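Local coordinates for FERM, ARHGEF and pleckstrin domain-containing protein 2 (Mus musculus, PDB 6D2K), which activates the small GTPase RAC1 as a guanine nucleotide exchange factor, acts in semaphorin response, integrin regulation and actin remodelling, and is represented here by its FERM domain, at residues C270-F273 / W274-C277; T228-W231 / S232-R235. All coordinates share one frame; numbering follows the deposited sequence.

Interaction 1 (C270-F273 / W274-C277); sequences CKNF and WKIC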
loop_
_atom_site.group_PDB
_atom_site.type_symbol
_atom_site.label_atom_id
_atom_site.label_comp_id
_atom_site.label_asym_id
_atom_site.label_seq_id
_atom_site.Cartn_x
_atom_site.Cartn_y
_atom_site.Cartn_z
ATOM N N CYS A 270 6.414 16.554 -0.357
ATOM C CA CYS A 270 6.299 16.850 1.063
ATOM C C CYS A 270 4.821 16.867 1.474
ATOM O O CYS A 270 4.425 16.240 2.468
ATOM C CB CYS A 270 6.956 18.205 1.352
ATOM S SG CYS A 270 6.984 18.566 3.105
ATOM N N LYS A 271 4.010 17.598 0.711
ATOM C CA LYS A 271 2.578 17.718 0.983
ATOM C C LYS A 271 1.903 16.349 0.992
ATOM O O LYS A 271 1.079 16.058 1.863
ATOM C CB LYS A 271 1.931 18.597 -0.084
ATOM C CG LYS A 271 0.430 18.787 0.077
ATOM C CD LYS A 271 -0.047 19.863 -0.892
ATOM C CE LYS A 271 -1.528 20.164 -0.750
ATOM N NZ LYS A 271 -1.890 21.335 -1.619
ATOM N N ASN A 272 2.243 15.528 0.012
ATOM C CA ASN A 272 1.663 14.198 -0.072
ATOM C C ASN A 272 2.030 13.324 1.118
ATOM O O ASN A 272 1.198 12.559 1.587
ATOM C CB ASN A 272 2.072 13.527 -1.372
ATOM C CG ASN A 272 1.369 14.118 -2.565
ATOM O OD1 ASN A 272 0.326 14.760 -2.427
ATOM N ND2 ASN A 272 1.927 13.897 -3.752
ATOM N N PHE A 273 3.270 13.410 1.592
ATOM C CA PHE A 273 3.648 12.652 2.785
ATOM C C PHE A 273 2.924 13.174 4.021
ATOM O O PHE A 273 2.445 12.395 4.852
ATOM C CB PHE A 273 5.162 12.648 3.023
ATOM C CG PHE A 273 5.573 11.777 4.185
ATOM C CD1 PHE A 273 5.317 10.421 4.164
ATOM C CD2 PHE A 273 6.188 12.314 5.297
ATOM C CE1 PHE A 273 5.669 9.610 5.245
ATOM C CE2 PHE A 273 6.552 11.506 6.370
ATOM C CZ PHE A 273 6.286 10.150 6.339
ATOM N N TRP A 274 2.851 14.492 4.159
ATOM C CA TRP A 274 2.082 15.072 5.243
ATOM C C TRP A 274 0.645 14.556 5.236
ATOM O O TRP A 274 0.106 14.176 6.277
ATOM C CB TRP A 274 2.105 16.612 5.132
ATOM C CG TRP A 274 1.237 17.298 6.130
ATOM C CD1 TRP A 274 1.531 17.577 7.445
ATOM C CD2 TRP A 274 -0.072 17.820 5.897
ATOM N NE1 TRP A 274 0.469 18.223 8.036
ATOM C CE2 TRP A 274 -0.522 18.388 7.110
ATOM C CE3 TRP A 274 -0.906 17.871 4.778
ATOM C CZ2 TRP A 274 -1.767 18.984 7.237
ATOM C CZ3 TRP A 274 -2.149 18.463 4.909
ATOM C CH2 TRP A 274 -2.561 19.024 6.129
ATOM N N LYS A 275 0.023 14.548 4.064
ATOM C CA LYS A 275 -1.377 14.123 3.955
ATOM C C LYS A 275 -1.565 12.685 4.438
ATOM O O LYS A 275 -2.486 12.407 5.201
ATOM C CB LYS A 275 -1.893 14.237 2.514
ATOM C CG LYS A 275 -2.140 15.673 1.996
ATOM C CD LYS A 275 -2.780 15.637 0.605
ATOM C CE LYS A 275 -3.173 17.038 0.143
ATOM N NZ LYS A 275 -3.745 17.032 -1.232
ATOM N N ILE A 276 -0.701 11.774 3.999
ATOM C CA ILE A 276 -0.877 10.370 4.382
ATOM C C ILE A 276 -0.602 10.184 5.869
ATOM O O ILE A 276 -1.234 9.343 6.520
ATOM C CB ILE A 276 -0.055 9.388 3.504
ATOM C CG1 ILE A 276 -0.486 7.927 3.773
ATOM C CG2 ILE A 276 1.418 9.517 3.778
ATOM C CD1 ILE A 276 -1.929 7.629 3.423
ATOM N N CYS A 277 0.313 10.975 6.428
ATOM C CA CYS A 277 0.553 10.894 7.875
ATOM C C CYS A 277 -0.660 11.357 8.668
ATOM O O CYS A 277 -1.071 10.705 9.627
ATOM C CB CYS A 277 1.765 11.710 8.301
ATOM S SG CYS A 277 3.347 11.039 7.815
#
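Two successive turns of the C-terminal helix 267-284 meet here, and their main side-chain contact is Cys277 against the ring of Phe273. The sulfur SG of Cys277 stands over one face of that ring, 3.6 Å from its centroid and 21° off the ring normal. It is displaced toward the far rim, and the ring atom nearest Cys277 SG is CZ of Phe273, at 3.4 Å. The torsions of both residues bring this about. Phe273 carries CG opposite its own nitrogen (chi1 -175°), while Cys277 carries SG opposite its carbonyl carbon (chi1 -72°). Ile276 adds a smaller apolar touch: its CG2 approaches CD1 of Phe273 at 4.0 Å, obliquely to the ring. This helix caps the PH-like lobe of the FERM domain, and its buried side faces the beta-sheet of that lobe. The Phe273 ring also meets Phe244 edge to face and packs on Leu210, while Cys277 reaches Val212 and Leu237. The backbone is regular, with four i to i+4 hydrogen bonds. The straightest runs from Trp274 N to Cys270 O, 2.9 Å long. On another side of the helix Lys271 and Lys275 both extend outward, and their CE atoms come within 3.6 Å. NZ of Lys271 and NZ of Lys275 lie 4.7 Å apart; the salt bridge of Lys275 to Glu64 in the N-terminal lobe probably offsets any repulsion between them. The edge of the Trp274 indole lies near Lys271 O, with CE3 of Trp274 at 4.0 Å. Its NE1 is hydrogen-bonded to Leu237 O.

Interaction 2 (T228-W231 / S232-R235); sequences TFNW and SKVR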
loop_
_atom_site.group_PDB
_atom_site.type_symbol
_atom_site.label_atom_id
_atom_site.label_comp_id
_atom_site.label_asym_id
_atom_site.label_seq_id
_atom_site.Cartn_x
_atom_site.Cartn_y
_atom_site.Cartn_z
ATOM N N THR A 228 11.229 5.506 15.462
ATOM C CA THR A 228 9.783 5.418 15.438
ATOM C C THR A 228 9.248 6.554 16.296
ATOM O O THR A 228 9.499 6.610 17.501
ATOM C CB THR A 228 9.265 4.060 15.987
ATOM O OG1 THR A 228 9.687 2.990 15.135
ATOM C CG2 THR A 228 7.755 4.065 16.049
ATOM N N PHE A 229 8.543 7.486 15.675
ATOM C CA PHE A 229 7.904 8.558 16.413
ATOM C C PHE A 229 6.467 8.126 16.653
ATOM O O PHE A 229 5.583 8.383 15.843
ATOM C CB PHE A 229 8.000 9.884 15.649
ATOM C CG PHE A 229 9.412 10.259 15.283
ATOM C CD1 PHE A 229 10.391 10.331 16.256
ATOM C CD2 PHE A 229 9.762 10.518 13.968
ATOM C CE1 PHE A 229 11.693 10.650 15.923
ATOM C CE2 PHE A 229 11.057 10.839 13.629
ATOM C CZ PHE A 229 12.024 10.909 14.609
ATOM N N ASN A 230 6.252 7.451 17.777
ATOM C CA ASN A 230 4.939 6.919 18.110
ATOM C C ASN A 230 3.893 8.009 18.182
ATOM O O ASN A 230 4.174 9.121 18.632
ATOM C CB ASN A 230 4.983 6.176 19.447
ATOM C CG ASN A 230 6.086 5.147 19.505
ATOM O OD1 ASN A 230 7.232 5.466 19.829
ATOM N ND2 ASN A 230 5.749 3.899 19.194
ATOM N N TRP A 231 2.673 7.689 17.772
ATOM C CA TRP A 231 1.606 8.686 17.763
ATOM C C TRP A 231 1.400 9.373 19.104
ATOM O O TRP A 231 1.062 10.554 19.160
ATOM C CB TRP A 231 0.293 8.070 17.266
ATOM C CG TRP A 231 0.315 7.672 15.823
ATOM C CD1 TRP A 231 0.134 6.414 15.310
ATOM C CD2 TRP A 231 0.519 8.533 14.701
ATOM N NE1 TRP A 231 0.221 6.442 13.937
ATOM C CE2 TRP A 231 0.453 7.731 13.537
ATOM C CE3 TRP A 231 0.762 9.901 14.563
ATOM C CZ2 TRP A 231 0.616 8.261 12.259
ATOM C CZ3 TRP A 231 0.925 10.420 13.296
ATOM C CH2 TRP A 231 0.855 9.604 12.162
ATOM N N SER A 232 1.613 8.635 20.188
ATOM C CA SER A 232 1.406 9.190 21.516
ATOM C C SER A 232 2.352 10.359 21.798
ATOM O O SER A 232 2.061 11.202 22.646
ATOM C CB SER A 232 1.547 8.104 22.591
ATOM O OG SER A 232 2.864 7.584 22.626
ATOM N N LYS A 233 3.469 10.422 21.071
ATOM C CA LYS A 233 4.473 11.463 21.304
ATOM C C LYS A 233 4.386 12.591 20.293
ATOM O O LYS A 233 5.094 13.587 20.407
ATOM C CB LYS A 233 5.879 10.870 21.261
ATOM C CG LYS A 233 6.093 9.724 22.233
ATOM C CD LYS A 233 7.452 9.078 22.026
ATOM C CE LYS A 233 7.594 7.823 22.871
ATOM N NZ LYS A 233 8.939 7.208 22.708
ATOM N N VAL A 234 3.526 12.425 19.297
ATOM C CA VAL A 234 3.399 13.404 18.226
ATOM C C VAL A 234 2.308 14.407 18.562
ATOM O O VAL A 234 1.144 14.044 18.710
ATOM C CB VAL A 234 3.059 12.701 16.900
ATOM C CG1 VAL A 234 2.774 13.725 15.798
ATOM C CG2 VAL A 234 4.188 11.765 16.499
ATOM N N ARG A 235 2.688 15.676 18.695
ATOM C CA ARG A 235 1.747 16.730 19.035
ATOM C C ARG A 235 1.141 17.374 17.798
ATOM O O ARG A 235 -0.023 17.760 17.805
ATOM C CB ARG A 235 2.456 17.807 19.857
ATOM C CG ARG A 235 3.265 17.259 21.029
ATOM C CD ARG A 235 2.453 17.275 22.310
ATOM N NE ARG A 235 1.853 15.977 22.592
ATOM C CZ ARG A 235 2.455 15.024 23.290
ATOM N NH1 ARG A 235 3.670 15.229 23.776
ATOM N NH2 ARG A 235 1.841 13.874 23.503
#
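Val234 folds back on Trp231, Asn230 and Phe229, and its side chain can be followed outward. CB of Val234 lies 3.7 Å from Trp231 O. The same CB of Val234 is 4.3 Å from CE3 of the Trp231 indole, reaching it obliquely. From there CG2 of Val234 goes on to the backbone of the strand end, 3.4 Å from Asn230 O and a little farther from Phe229 O. It also touches CB of Phe229 loosely. CG2 is the branch turned this way because CG1 takes the place opposite the backbone nitrogen (chi1 174°). Beyond the two segments Val234 packs on Leu248. The setting is the link between edge strands 224-230 and 236-240 of the PH-like lobe, where the chain leaves the first strand through a short 3-10 turn. Two i to i+3 hydrogen bonds close this turn. Lys233 N donates to Asn230 O at 2.9 Å, and Val234 N donates to Trp231 O at 3.1 Å. On the outer surface the side chains of Asn230 and Lys233 run side by side in the same direction. They stay loosely associated, with OD1 of Asn230 3.8 Å from NZ of Lys233. Ser232 is also at the surface, OG of Ser232 lying 4.1 Å from CB of Asn230. Trp231 is instead buried. Its NE1 is hydrogen-bonded to Ser213 O, and its ring meets His281 edge to face, which ties the turn to the C-terminal helix.

Both contacts belong to the PH-like lobe of the FERM domain, and each is local along the chain. Interaction 1 is partly buried and lies within one helix, 267-284. Interaction 2 is a surface contact where strand 224-230 passes into a turn. Their chemistry follows their places. The helix segment uses i to i+4 backbone bonds and a sulfur-aromatic contact on its buried side, with lysines extending from another side. The turn uses i to i+3 bonds and a valine against backbone oxygens, with Ser232 and Lys233 exposed to solvent. Their centres are 16 Å apart, yet they touch: CH2 of Trp231 packs against Cys277 O at 3.4 Å.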